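Local coordinates for probable glutathione reductase (Sinorhizobium meliloti, PDB 4DNA), which probably catalyses the NADPH-dependent reduction of glutathione disulfide to glutathione, working as a homodimeric flavoprotein with one FAD per subunit, at residues A398-V403 against C427-F432; E367-R372 against L393-A398; S172-G177 against G253-D258. All coordinates share one frame; numbering follows the deposited sequence.

Interaction 1: A398-V403 against C427-F432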
ATOM      1  N   ALA A 398      -2.627   7.315  28.586  1.00 65.73           N
ATOM      2  CA  ALA A 398      -1.527   7.740  29.451  1.00 65.34           C
ATOM      3  C   ALA A 398      -0.247   8.114  28.696  1.00 66.09           C
ATOM      4  O   ALA A 398       0.469   8.988  29.143  1.00 68.76           O
ATOM      5  CB  ALA A 398      -1.230   6.666  30.478  1.00 66.37           C
ATOM      6  N   ASP A 399       0.042   7.417  27.607  1.00 65.30           N
ATOM      7  CA  ASP A 399       1.240   7.582  26.802  1.00 65.67           C
ATOM      8  C   ASP A 399       1.050   8.427  25.606  1.00 64.25           C
ATOM      9  O   ASP A 399       1.908   9.148  25.203  1.00 65.01           O
ATOM     10  CB  ASP A 399       1.554   6.259  26.167  1.00 64.22           C
ATOM     11  CG  ASP A 399       2.203   5.354  27.067  1.00 65.64           C
ATOM     12  OD1 ASP A 399       2.832   5.850  27.992  1.00 67.75           O
ATOM     13  OD2 ASP A 399       2.090   4.148  26.857  1.00 64.86           O
ATOM     14  N   ARG A 400      -0.093   8.241  24.999  1.00 64.32           N
ATOM     15  CA  ARG A 400      -0.385   8.579  23.618  1.00 63.92           C
ATOM     16  C   ARG A 400       0.170   7.536  22.624  1.00 63.08           C
ATOM     17  O   ARG A 400       0.067   7.708  21.402  1.00 62.89           O
ATOM     18  CB  ARG A 400       0.018  10.028  23.304  1.00 64.46           C
ATOM     19  CG  ARG A 400      -0.822  11.034  24.070  1.00 64.05           C
ATOM     20  CD  ARG A 400      -2.247  11.014  23.556  1.00 64.55           C
ATOM     21  NE  ARG A 400      -2.366  11.896  22.403  1.00 67.13           N
ATOM     22  CZ  ARG A 400      -3.260  11.776  21.425  1.00 67.10           C
ATOM     23  NH1 ARG A 400      -4.137  10.785  21.430  1.00 65.71           N
ATOM     24  NH2 ARG A 400      -3.261  12.649  20.422  1.00 69.54           N
ATOM     25  N   LYS A 401       0.701   6.434  23.153  1.00 62.18           N
ATOM     26  CA  LYS A 401       1.217   5.358  22.305  1.00 62.35           C
ATOM     27  C   LYS A 401       0.142   4.729  21.432  1.00 61.00           C
ATOM     28  O   LYS A 401      -0.902   4.326  21.935  1.00 60.82           O
ATOM     29  CB  LYS A 401       1.835   4.232  23.152  1.00 62.28           C
ATOM     30  CG  LYS A 401       3.209   4.495  23.734  1.00 63.73           C
ATOM     31  CD  LYS A 401       4.209   4.974  22.696  1.00 69.22           C
ATOM     32  CE  LYS A 401       5.588   5.185  23.326  1.00 73.52           C
ATOM     33  NZ  LYS A 401       6.260   3.887  23.641  1.00 78.37           N
ATOM     34  N   VAL A 402       0.410   4.589  20.138  1.00 60.37           N
ATOM     35  CA  VAL A 402      -0.397   3.667  19.338  1.00 59.52           C
ATOM     36  C   VAL A 402      -0.014   2.223  19.696  1.00 58.73           C
ATOM     37  O   VAL A 402       1.114   1.827  19.546  1.00 58.36           O
ATOM     38  CB  VAL A 402      -0.239   3.900  17.838  1.00 57.64           C
ATOM     39  CG1 VAL A 402      -1.078   2.882  17.085  1.00 57.66           C
ATOM     40  CG2 VAL A 402      -0.642   5.325  17.479  1.00 56.32           C
ATOM     41  N   VAL A 403      -0.959   1.451  20.190  1.00 58.87           N
ATOM     42  CA  VAL A 403      -0.671   0.111  20.683  1.00 58.49           C
ATOM     43  C   VAL A 403      -1.276  -0.931  19.734  1.00 58.33           C
ATOM     44  O   VAL A 403      -1.048  -2.138  19.883  1.00 59.06           O
ATOM     45  CB  VAL A 403      -1.234  -0.102  22.124  1.00 60.56           C
ATOM     46  CG1 VAL A 403      -0.607   0.868  23.126  1.00 60.50           C
ATOM     47  CG2 VAL A 403      -2.759   0.010  22.156  1.00 59.19           C
ATOM     48  N   CYS A 427       5.836   4.784  18.288  1.00 65.38           N
ATOM     49  CA  CYS A 427       5.236   6.051  17.861  1.00 65.38           C
ATOM     50  C   CYS A 427       3.952   6.434  18.609  1.00 67.04           C
ATOM     51  O   CYS A 427       3.134   5.570  18.989  1.00 65.10           O
ATOM     52  CB  CYS A 427       5.015   6.078  16.345  1.00 66.62           C
ATOM     53  SG  CYS A 427       6.480   6.609  15.405  1.00 71.40           S
ATOM     54  N   THR A 428       3.771   7.736  18.815  1.00 64.57           N
ATOM     55  CA  THR A 428       2.606   8.235  19.531  1.00 63.21           C
ATOM     56  C   THR A 428       1.567   8.733  18.549  1.00 62.67           C
ATOM     57  O   THR A 428       1.912   9.054  17.410  1.00 63.71           O
ATOM     58  CB  THR A 428       2.979   9.379  20.485  1.00 62.39           C
ATOM     59  OG1 THR A 428       3.557  10.463  19.742  1.00 64.31           O
ATOM     60  CG2 THR A 428       3.960   8.901  21.541  1.00 60.25           C
ATOM     61  N   LYS A 429       0.308   8.812  18.992  1.00 62.32           N
ATOM     62  CA  LYS A 429      -0.805   9.323  18.175  1.00 62.54           C
ATOM     63  C   LYS A 429      -0.480  10.730  17.691  1.00 63.75           C
ATOM     64  O   LYS A 429      -0.975  11.199  16.666  1.00 64.01           O
ATOM     65  CB  LYS A 429      -2.122   9.304  18.979  1.00 63.50           C
ATOM     66  CG  LYS A 429      -3.371   9.832  18.259  1.00 63.73           C
ATOM     67  CD  LYS A 429      -3.676   9.088  16.962  1.00 61.81           C
ATOM     68  CE  LYS A 429      -4.920   9.583  16.249  1.00 60.58           C
ATOM     69  NZ  LYS A 429      -4.798  10.955  15.698  1.00 63.27           N
ATOM     70  N   ASP A 430       0.392  11.389  18.436  1.00 64.58           N
ATOM     71  CA  ASP A 430       0.846  12.719  18.084  1.00 65.99           C
ATOM     72  C   ASP A 430       1.795  12.689  16.883  1.00 66.41           C
ATOM     73  O   ASP A 430       1.567  13.453  15.945  1.00 70.38           O
ATOM     74  CB  ASP A 430       1.391  13.436  19.320  1.00 66.08           C
ATOM     75  CG  ASP A 430       0.361  13.474  20.442  1.00 66.25           C
ATOM     76  OD1 ASP A 430      -0.604  14.258  20.345  1.00 67.40           O
ATOM     77  OD2 ASP A 430       0.477  12.676  21.389  1.00 64.62           O
ATOM     78  N   ASP A 431       2.798  11.798  16.870  1.00 64.60           N
ATOM     79  CA  ASP A 431       3.642  11.606  15.671  1.00 67.27           C
ATOM     80  C   ASP A 431       2.783  11.478  14.423  1.00 66.52           C
ATOM     81  O   ASP A 431       3.109  12.046  13.362  1.00 65.46           O
ATOM     82  CB  ASP A 431       4.496  10.335  15.753  1.00 65.60           C
ATOM     83  CG  ASP A 431       5.444  10.324  16.941  1.00 68.49           C
ATOM     84  OD1 ASP A 431       6.062  11.377  17.216  1.00 69.24           O
ATOM     85  OD2 ASP A 431       5.580   9.253  17.584  1.00 66.06           O
ATOM     86  N   PHE A 432       1.692  10.718  14.554  1.00 63.70           N
ATOM     87  CA  PHE A 432       0.756  10.528  13.449  1.00 64.12           C
ATOM     88  C   PHE A 432       0.113  11.845  13.010  1.00 65.91           C
ATOM     89  O   PHE A 432       0.049  12.126  11.813  1.00 65.40           O
ATOM     90  CB  PHE A 432      -0.367   9.572  13.822  1.00 60.89           C
ATOM     91  CG  PHE A 432      -0.053   8.127  13.624  1.00 58.89           C
ATOM     92  CD1 PHE A 432       0.972   7.506  14.339  1.00 59.46           C
ATOM     93  CD2 PHE A 432      -0.845   7.354  12.788  1.00 57.95           C
ATOM     94  CE1 PHE A 432       1.220   6.156  14.188  1.00 57.48           C
ATOM     95  CE2 PHE A 432      -0.603   5.994  12.641  1.00 57.80           C
ATOM     96  CZ  PHE A 432       0.436   5.399  13.337  1.00 56.92           C
TER
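K429 lays its CB over one face of the R400 guanidinium, 3.4 Å above the plane, while D430 OD1 sits at the edge of that group, near its plane. The contact joins the turn leading into strand 402-408 to the N-terminus of helix 429-433 in the dimerisation domain, and T428 is the N-cap residue of that helix. R400 and D430 form a salt bridge from NH2 to OD1 (3.1 Å). It is a skewed pairing: guanidinium and carboxylate planes stand 72° apart, and the R400 NE to D430 OD2 bond is weak. Bends at chi2 and chi3 (-69° and -86°) fold the arginine over the first turn of the helix, and its NH1 is held by E369 and Y371. K429 NZ forms a salt bridge with D433. Two backbone bonds tie the segments, K429 N to R400 O (2.7 Å) and V402 N to C427 O (3.1 Å), around the single bridge between K401 and T428. T428 and D431 close a capping box, in which T428 N reaches D431 OD2 and D431 N reaches T428 OG1. F432, which packs on I421 of the second subunit, sets CE1 3.9 Å from V402 CG2, which approaches the ring obliquely.

Interaction 2: E367-R372 against L393-A398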
ATOM      1  N   GLU A 367      -7.326   3.344  30.482  1.00 66.03           N
ATOM      2  CA  GLU A 367      -7.916   4.363  29.638  1.00 67.12           C
ATOM      3  C   GLU A 367      -7.337   4.260  28.250  1.00 65.10           C
ATOM      4  O   GLU A 367      -6.121   4.357  28.064  1.00 65.37           O
ATOM      5  CB  GLU A 367      -7.592   5.732  30.207  1.00 68.14           C
ATOM      6  CG  GLU A 367      -8.803   6.524  30.656  1.00 74.96           C
ATOM      7  CD  GLU A 367      -9.290   7.498  29.590  1.00 77.22           C
ATOM      8  OE1 GLU A 367      -9.565   8.670  29.928  1.00 80.12           O
ATOM      9  OE2 GLU A 367      -9.389   7.100  28.407  1.00 73.26           O
ATOM     10  N   ILE A 368      -8.189   4.035  27.263  1.00 64.18           N
ATOM     11  CA  ILE A 368      -7.688   3.993  25.891  1.00 64.64           C
ATOM     12  C   ILE A 368      -8.463   4.949  25.012  1.00 64.22           C
ATOM     13  O   ILE A 368      -9.600   5.301  25.330  1.00 64.54           O
ATOM     14  CB  ILE A 368      -7.696   2.575  25.280  1.00 62.68           C
ATOM     15  CG1 ILE A 368      -9.059   1.924  25.460  1.00 62.71           C
ATOM     16  CG2 ILE A 368      -6.610   1.723  25.910  1.00 62.18           C
ATOM     17  CD1 ILE A 368      -9.256   0.727  24.564  1.00 61.80           C
ATOM     18  N   GLU A 369      -7.836   5.385  23.926  1.00 62.67           N
ATOM     19  CA  GLU A 369      -8.540   6.172  22.920  1.00 62.54           C
ATOM     20  C   GLU A 369      -8.530   5.386  21.619  1.00 61.59           C
ATOM     21  O   GLU A 369      -7.520   4.774  21.249  1.00 60.96           O
ATOM     22  CB  GLU A 369      -7.923   7.566  22.759  1.00 62.57           C
ATOM     23  CG  GLU A 369      -7.957   8.398  24.042  1.00 65.15           C
ATOM     24  CD  GLU A 369      -6.895   9.500  24.137  1.00 65.60           C
ATOM     25  OE1 GLU A 369      -5.824   9.410  23.496  1.00 63.12           O
ATOM     26  OE2 GLU A 369      -7.132  10.468  24.893  1.00 67.25           O
ATOM     27  N   VAL A 370      -9.680   5.367  20.951  1.00 62.13           N
ATOM     28  CA  VAL A 370      -9.851   4.612  19.709  1.00 61.61           C
ATOM     29  C   VAL A 370     -10.208   5.566  18.565  1.00 61.64           C
ATOM     30  O   VAL A 370     -11.058   6.469  18.713  1.00 61.30           O
ATOM     31  CB  VAL A 370     -10.901   3.494  19.860  1.00 60.74           C
ATOM     32  CG1 VAL A 370     -11.119   2.773  18.545  1.00 60.79           C
ATOM     33  CG2 VAL A 370     -10.469   2.508  20.932  1.00 60.63           C
ATOM     34  N   TYR A 371      -9.523   5.366  17.439  1.00 60.12           N
ATOM     35  CA  TYR A 371      -9.644   6.232  16.298  1.00 59.11           C
ATOM     36  C   TYR A 371     -10.089   5.378  15.104  1.00 59.80           C
ATOM     37  O   TYR A 371      -9.301   4.636  14.529  1.00 60.14           O
ATOM     38  CB  TYR A 371      -8.316   6.965  16.079  1.00 59.77           C
ATOM     39  CG  TYR A 371      -7.917   7.934  17.218  1.00 60.64           C
ATOM     40  CD1 TYR A 371      -7.257   7.474  18.366  1.00 60.33           C
ATOM     41  CD2 TYR A 371      -8.174   9.312  17.128  1.00 61.79           C
ATOM     42  CE1 TYR A 371      -6.878   8.346  19.377  1.00 60.54           C
ATOM     43  CE2 TYR A 371      -7.806  10.183  18.143  1.00 62.45           C
ATOM     44  CZ  TYR A 371      -7.162   9.692  19.266  1.00 61.30           C
ATOM     45  OH  TYR A 371      -6.796  10.539  20.287  1.00 61.96           O
ATOM     46  N   ARG A 372     -11.377   5.467  14.763  1.00 61.70           N
ATOM     47  CA  ARG A 372     -12.009   4.545  13.821  1.00 60.73           C
ATOM     48  C   ARG A 372     -12.484   5.283  12.583  1.00 62.51           C
ATOM     49  O   ARG A 372     -13.174   6.295  12.672  1.00 63.53           O
ATOM     50  CB  ARG A 372     -13.197   3.837  14.481  1.00 62.41           C
ATOM     51  CG  ARG A 372     -13.629   2.547  13.794  1.00 62.21           C
ATOM     52  CD  ARG A 372     -15.003   2.065  14.225  1.00 63.39           C
ATOM     53  NE  ARG A 372     -15.404   0.857  13.495  1.00 64.04           N
ATOM     54  CZ  ARG A 372     -16.236   0.829  12.449  1.00 64.83           C
ATOM     55  NH1 ARG A 372     -16.792   1.945  11.984  1.00 65.07           N
ATOM     56  NH2 ARG A 372     -16.524  -0.325  11.862  1.00 63.20           N
ATOM     57  N   LEU A 393      -7.243   2.766  14.752  1.00 58.34           N
ATOM     58  CA  LEU A 393      -6.082   2.969  15.605  1.00 58.68           C
ATOM     59  C   LEU A 393      -6.447   2.857  17.068  1.00 60.14           C
ATOM     60  O   LEU A 393      -7.465   3.427  17.495  1.00 60.42           O
ATOM     61  CB  LEU A 393      -5.484   4.349  15.360  1.00 59.25           C
ATOM     62  CG  LEU A 393      -4.661   4.484  14.079  1.00 57.52           C
ATOM     63  CD1 LEU A 393      -4.279   5.929  13.806  1.00 57.50           C
ATOM     64  CD2 LEU A 393      -3.431   3.625  14.200  1.00 57.22           C
ATOM     65  N   VAL A 394      -5.620   2.139  17.839  1.00 59.97           N
ATOM     66  CA  VAL A 394      -5.846   1.983  19.287  1.00 59.97           C
ATOM     67  C   VAL A 394      -4.684   2.610  20.080  1.00 59.85           C
ATOM     68  O   VAL A 394      -3.510   2.308  19.813  1.00 59.86           O
ATOM     69  CB  VAL A 394      -6.054   0.510  19.685  1.00 59.56           C
ATOM     70  CG1 VAL A 394      -6.424   0.409  21.153  1.00 59.43           C
ATOM     71  CG2 VAL A 394      -7.129  -0.142  18.826  1.00 58.58           C
ATOM     72  N   VAL A 395      -5.020   3.477  21.042  1.00 59.87           N
ATOM     73  CA  VAL A 395      -4.051   4.366  21.697  1.00 59.96           C
ATOM     74  C   VAL A 395      -4.134   4.361  23.230  1.00 61.07           C
ATOM     75  O   VAL A 395      -5.231   4.402  23.809  1.00 62.13           O
ATOM     76  CB  VAL A 395      -4.246   5.797  21.188  1.00 59.58           C
ATOM     77  CG1 VAL A 395      -3.539   6.817  22.073  1.00 60.45           C
ATOM     78  CG2 VAL A 395      -3.789   5.886  19.738  1.00 58.87           C
ATOM     79  N   ASN A 396      -2.979   4.327  23.894  1.00 60.26           N
ATOM     80  CA  ASN A 396      -2.944   4.425  25.343  1.00 62.32           C
ATOM     81  C   ASN A 396      -3.054   5.877  25.804  1.00 63.22           C
ATOM     82  O   ASN A 396      -2.172   6.679  25.536  1.00 62.62           O
ATOM     83  CB  ASN A 396      -1.683   3.770  25.906  1.00 61.57           C
ATOM     84  CG  ASN A 396      -1.655   3.748  27.429  1.00 62.65           C
ATOM     85  OD1 ASN A 396      -2.319   4.531  28.104  1.00 65.00           O
ATOM     86  ND2 ASN A 396      -0.865   2.850  27.974  1.00 62.49           N
ATOM     87  N   ALA A 397      -4.139   6.189  26.518  1.00 64.23           N
ATOM     88  CA  ALA A 397      -4.425   7.554  26.970  1.00 64.49           C
ATOM     89  C   ALA A 397      -3.318   8.157  27.817  1.00 65.42           C
ATOM     90  O   ALA A 397      -3.101   9.363  27.766  1.00 66.20           O
ATOM     91  CB  ALA A 397      -5.745   7.608  27.717  1.00 66.14           C
ATOM     92  N   ALA A 398      -2.627   7.315  28.586  1.00 65.73           N
ATOM     93  CA  ALA A 398      -1.527   7.740  29.451  1.00 65.34           C
ATOM     94  C   ALA A 398      -0.247   8.114  28.696  1.00 66.09           C
ATOM     95  O   ALA A 398       0.469   8.988  29.143  1.00 68.76           O
ATOM     96  CB  ALA A 398      -1.230   6.666  30.478  1.00 66.37           C
TER
HETATM   97  O   HOH W   1      -3.929   4.059  30.329  1.00 49.22           O
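E367 O is gripped twice, by A397 N at 3.1 Å and by a water that donates to it at 3.2 Å. The same water donates to N396 OD1, which also accepts from A398 N (2.8 Å) in an Asx turn where strand 389-396 ends. The amide of A397 lies 35° out of the E367 carbonyl plane, as the chain is already turning away. Beyond this end the strands run antiparallel, with axes 4.7 Å apart and 156° between their directions. E369 pairs with V395 and Y371 with L393 through two backbone bonds each; the non-hydrogen-bonded pairs are I368 with N396 and V370 with V394. On the face bearing E369, Y371, L393 and V395, the tyrosine ring swings over the neighbouring strand (chi1 -65°) and sets Y371 CE1 4.0 Å from V395 CG2, obliquely to the ring. Y371 CB and L393 CB meet at 3.9 Å. E369 OE1 passes V395 CG1 at 3.7 Å. The face of I368 and V394 packs on A361 of helix 358-364. E369 OE1 and Y371 OH both meet R400 NH1, so the face of E369, Y371, L393 and V395 holds a buried carboxylate whose charge the arginine would be expected to balance.

Interaction 3: S172-G177 against G253-D258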
ATOM      1  N   SER A 172     -18.764 -26.376  -6.574  1.00 71.23           N
ATOM      2  CA  SER A 172     -19.067 -25.980  -5.198  1.00 70.73           C
ATOM      3  C   SER A 172     -18.003 -26.498  -4.227  1.00 69.71           C
ATOM      4  O   SER A 172     -17.466 -27.595  -4.422  1.00 69.56           O
ATOM      5  CB  SER A 172     -20.472 -26.432  -4.772  1.00 71.87           C
ATOM      6  OG  SER A 172     -20.666 -27.811  -5.023  1.00 73.64           O
ATOM      7  N   ILE A 173     -17.689 -25.685  -3.209  1.00 68.14           N
ATOM      8  CA  ILE A 173     -16.810 -26.081  -2.096  1.00 67.41           C
ATOM      9  C   ILE A 173     -17.402 -25.719  -0.721  1.00 67.34           C
ATOM     10  O   ILE A 173     -18.088 -24.703  -0.567  1.00 67.51           O
ATOM     11  CB  ILE A 173     -15.378 -25.494  -2.216  1.00 65.54           C
ATOM     12  CG1 ILE A 173     -14.392 -26.319  -1.382  1.00 65.33           C
ATOM     13  CG2 ILE A 173     -15.326 -24.023  -1.798  1.00 64.89           C
ATOM     14  CD1 ILE A 173     -12.957 -26.201  -1.845  1.00 65.50           C
ATOM     15  N   LEU A 174     -17.125 -26.561   0.270  1.00 67.17           N
ATOM     16  CA  LEU A 174     -17.461 -26.253   1.644  1.00 68.14           C
ATOM     17  C   LEU A 174     -16.203 -26.317   2.481  1.00 66.45           C
ATOM     18  O   LEU A 174     -15.574 -27.371   2.561  1.00 66.70           O
ATOM     19  CB  LEU A 174     -18.511 -27.228   2.198  1.00 68.89           C
ATOM     20  CG  LEU A 174     -18.785 -27.112   3.700  1.00 68.44           C
ATOM     21  CD1 LEU A 174     -19.640 -25.901   3.995  1.00 70.26           C
ATOM     22  CD2 LEU A 174     -19.431 -28.362   4.261  1.00 68.03           C
ATOM     23  N   ILE A 175     -15.867 -25.196   3.116  1.00 66.06           N
ATOM     24  CA  ILE A 175     -14.663 -25.087   3.930  1.00 66.24           C
ATOM     25  C   ILE A 175     -14.930 -24.929   5.422  1.00 68.74           C
ATOM     26  O   ILE A 175     -15.377 -23.881   5.874  1.00 68.60           O
ATOM     27  CB  ILE A 175     -13.790 -23.904   3.501  1.00 65.64           C
ATOM     28  CG1 ILE A 175     -13.379 -24.052   2.045  1.00 63.93           C
ATOM     29  CG2 ILE A 175     -12.566 -23.822   4.397  1.00 66.13           C
ATOM     30  CD1 ILE A 175     -13.081 -22.735   1.366  1.00 64.75           C
ATOM     31  N   ALA A 176     -14.614 -25.975   6.179  1.00 69.77           N
ATOM     32  CA  ALA A 176     -14.570 -25.909   7.633  1.00 70.08           C
ATOM     33  C   ALA A 176     -13.275 -25.233   8.109  1.00 69.17           C
ATOM     34  O   ALA A 176     -12.182 -25.515   7.592  1.00 69.47           O
ATOM     35  CB  ALA A 176     -14.682 -27.307   8.209  1.00 71.36           C
ATOM     36  N   GLY A 177     -13.394 -24.347   9.088  1.00 68.08           N
ATOM     37  CA  GLY A 177     -12.231 -23.651   9.637  1.00 66.43           C
ATOM     38  C   GLY A 177     -12.556 -22.179   9.782  1.00 65.45           C
ATOM     39  O   GLY A 177     -13.342 -21.643   9.006  1.00 66.92           O
ATOM     40  N   GLY A 253     -28.377 -28.998   8.741  1.00 88.76           N
ATOM     41  CA  GLY A 253     -28.683 -30.223   7.972  1.00 88.69           C
ATOM     42  C   GLY A 253     -27.502 -30.756   7.168  1.00 88.46           C
ATOM     43  O   GLY A 253     -26.341 -30.652   7.598  1.00 86.82           O
ATOM     44  N   GLU A 254     -27.783 -31.310   5.988  1.00 88.28           N
ATOM     45  CA  GLU A 254     -26.720 -31.849   5.133  1.00 86.92           C
ATOM     46  C   GLU A 254     -26.444 -31.021   3.876  1.00 85.53           C
ATOM     47  O   GLU A 254     -27.355 -30.714   3.110  1.00 86.72           O
ATOM     48  CB  GLU A 254     -26.966 -33.329   4.793  1.00 89.33           C
ATOM     49  CG  GLU A 254     -28.319 -33.667   4.171  1.00 90.39           C
ATOM     50  CD  GLU A 254     -28.623 -35.152   4.216  1.00 93.79           C
ATOM     51  OE1 GLU A 254     -27.825 -35.910   4.805  1.00 92.76           O
ATOM     52  OE2 GLU A 254     -29.668 -35.567   3.670  1.00 99.14           O
ATOM     53  N   ILE A 255     -25.174 -30.673   3.683  1.00 83.25           N
ATOM     54  CA  ILE A 255     -24.765 -29.805   2.582  1.00 82.71           C
ATOM     55  C   ILE A 255     -23.965 -30.603   1.569  1.00 82.02           C
ATOM     56  O   ILE A 255     -22.990 -31.290   1.927  1.00 81.29           O
ATOM     57  CB  ILE A 255     -23.895 -28.605   3.045  1.00 80.30           C
ATOM     58  CG1 ILE A 255     -24.165 -28.247   4.506  1.00 80.79           C
ATOM     59  CG2 ILE A 255     -24.114 -27.398   2.140  1.00 79.60           C
ATOM     60  CD1 ILE A 255     -23.592 -26.911   4.931  1.00 78.72           C
ATOM     61  N   VAL A 256     -24.366 -30.510   0.305  1.00 79.95           N
ATOM     62  CA  VAL A 256     -23.644 -31.218  -0.741  1.00 79.78           C
ATOM     63  C   VAL A 256     -22.710 -30.257  -1.451  1.00 77.10           C
ATOM     64  O   VAL A 256     -23.103 -29.140  -1.781  1.00 77.37           O
ATOM     65  CB  VAL A 256     -24.591 -31.896  -1.755  1.00 80.21           C
ATOM     66  CG1 VAL A 256     -23.801 -32.853  -2.637  1.00 80.81           C
ATOM     67  CG2 VAL A 256     -25.704 -32.661  -1.050  1.00 78.31           C
ATOM     68  N   ALA A 257     -21.468 -30.676  -1.666  1.00 75.89           N
ATOM     69  CA  ALA A 257     -20.512 -29.862  -2.435  1.00 74.40           C
ATOM     70  C   ALA A 257     -19.545 -30.741  -3.204  1.00 72.89           C
ATOM     71  O   ALA A 257     -19.362 -31.911  -2.862  1.00 73.69           O
ATOM     72  CB  ALA A 257     -19.755 -28.913  -1.524  1.00 73.03           C
ATOM     73  N   ASP A 258     -18.935 -30.181  -4.247  1.00 72.73           N
ATOM     74  CA  ASP A 258     -17.917 -30.902  -5.012  1.00 72.44           C
ATOM     75  C   ASP A 258     -16.692 -31.282  -4.156  1.00 71.10           C
ATOM     76  O   ASP A 258     -16.199 -32.400  -4.226  1.00 70.61           O
ATOM     77  CB  ASP A 258     -17.513 -30.117  -6.260  1.00 71.84           C
ATOM     78  CG  ASP A 258     -18.523 -30.248  -7.387  1.00 75.08           C
ATOM     79  OD1 ASP A 258     -19.117 -31.329  -7.538  1.00 76.09           O
ATOM     80  OD2 ASP A 258     -18.719 -29.277  -8.143  1.00 77.25           O
TER
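The axes of strands 172-176 and 254-257 lie 6.3 Å apart at 128°, and no beta bridge joins them; they belong to different sheets, and the backbones come nearest at S172 and A257, whose CA atoms are 5.0 Å apart. Here the side chains of S172 and D258 each bind the other residue's backbone. D258 N donates to S172 OG over 3.0 Å with an N-H...O angle of 149°, while S172 N donates to D258 OD2 at 3.3 Å, meeting it from above the carboxylate plane. With chi1 at 52°, the serine hydroxyl sits between its backbone N and carbonyl carbon, which also brings OG within 3.3 Å of A257 CA. The carboxylate has further partners: OD2 accepts from E171 N, and OD1 forms a salt bridge with R244. Moving away from this junction, the strands meet through apolar groups. A257 CB points at the first strand and lies 4.3 Å from L174 CB; farther on, L174 CD1 meets I255 CD1 at 4.2 Å, the two side chains crossing at about a right angle. The arrangement sets a three-stranded antiparallel sheet against the four-stranded parallel sheet of a Rossmann-type domain, whose strand 172-176 leads into G177 of the predicted NAD(+)-binding GxGxxA turn.

Along the chain interaction 3 comes first, then interaction 2, then interaction 1. The last two lie in the dimerisation domain with centres 8 Å apart; they share A398 and meet in one antiparallel sheet, where strands 389-396 and 402-408 are consecutive and adjacent, with V403 N 2.7 Å from V394 O. Interaction 2 thus pairs strands within that sheet, and interaction 1 fastens the following strand to a short helix that borders the second subunit. K429 adds a cation-pi contact to Y371 between them. Interaction 3 belongs to the predicted dinucleotide-binding part, its centre 45 Å from interaction 1 and 41 Å from interaction 2, consistent with separate nucleotide-binding and dimer-forming regions.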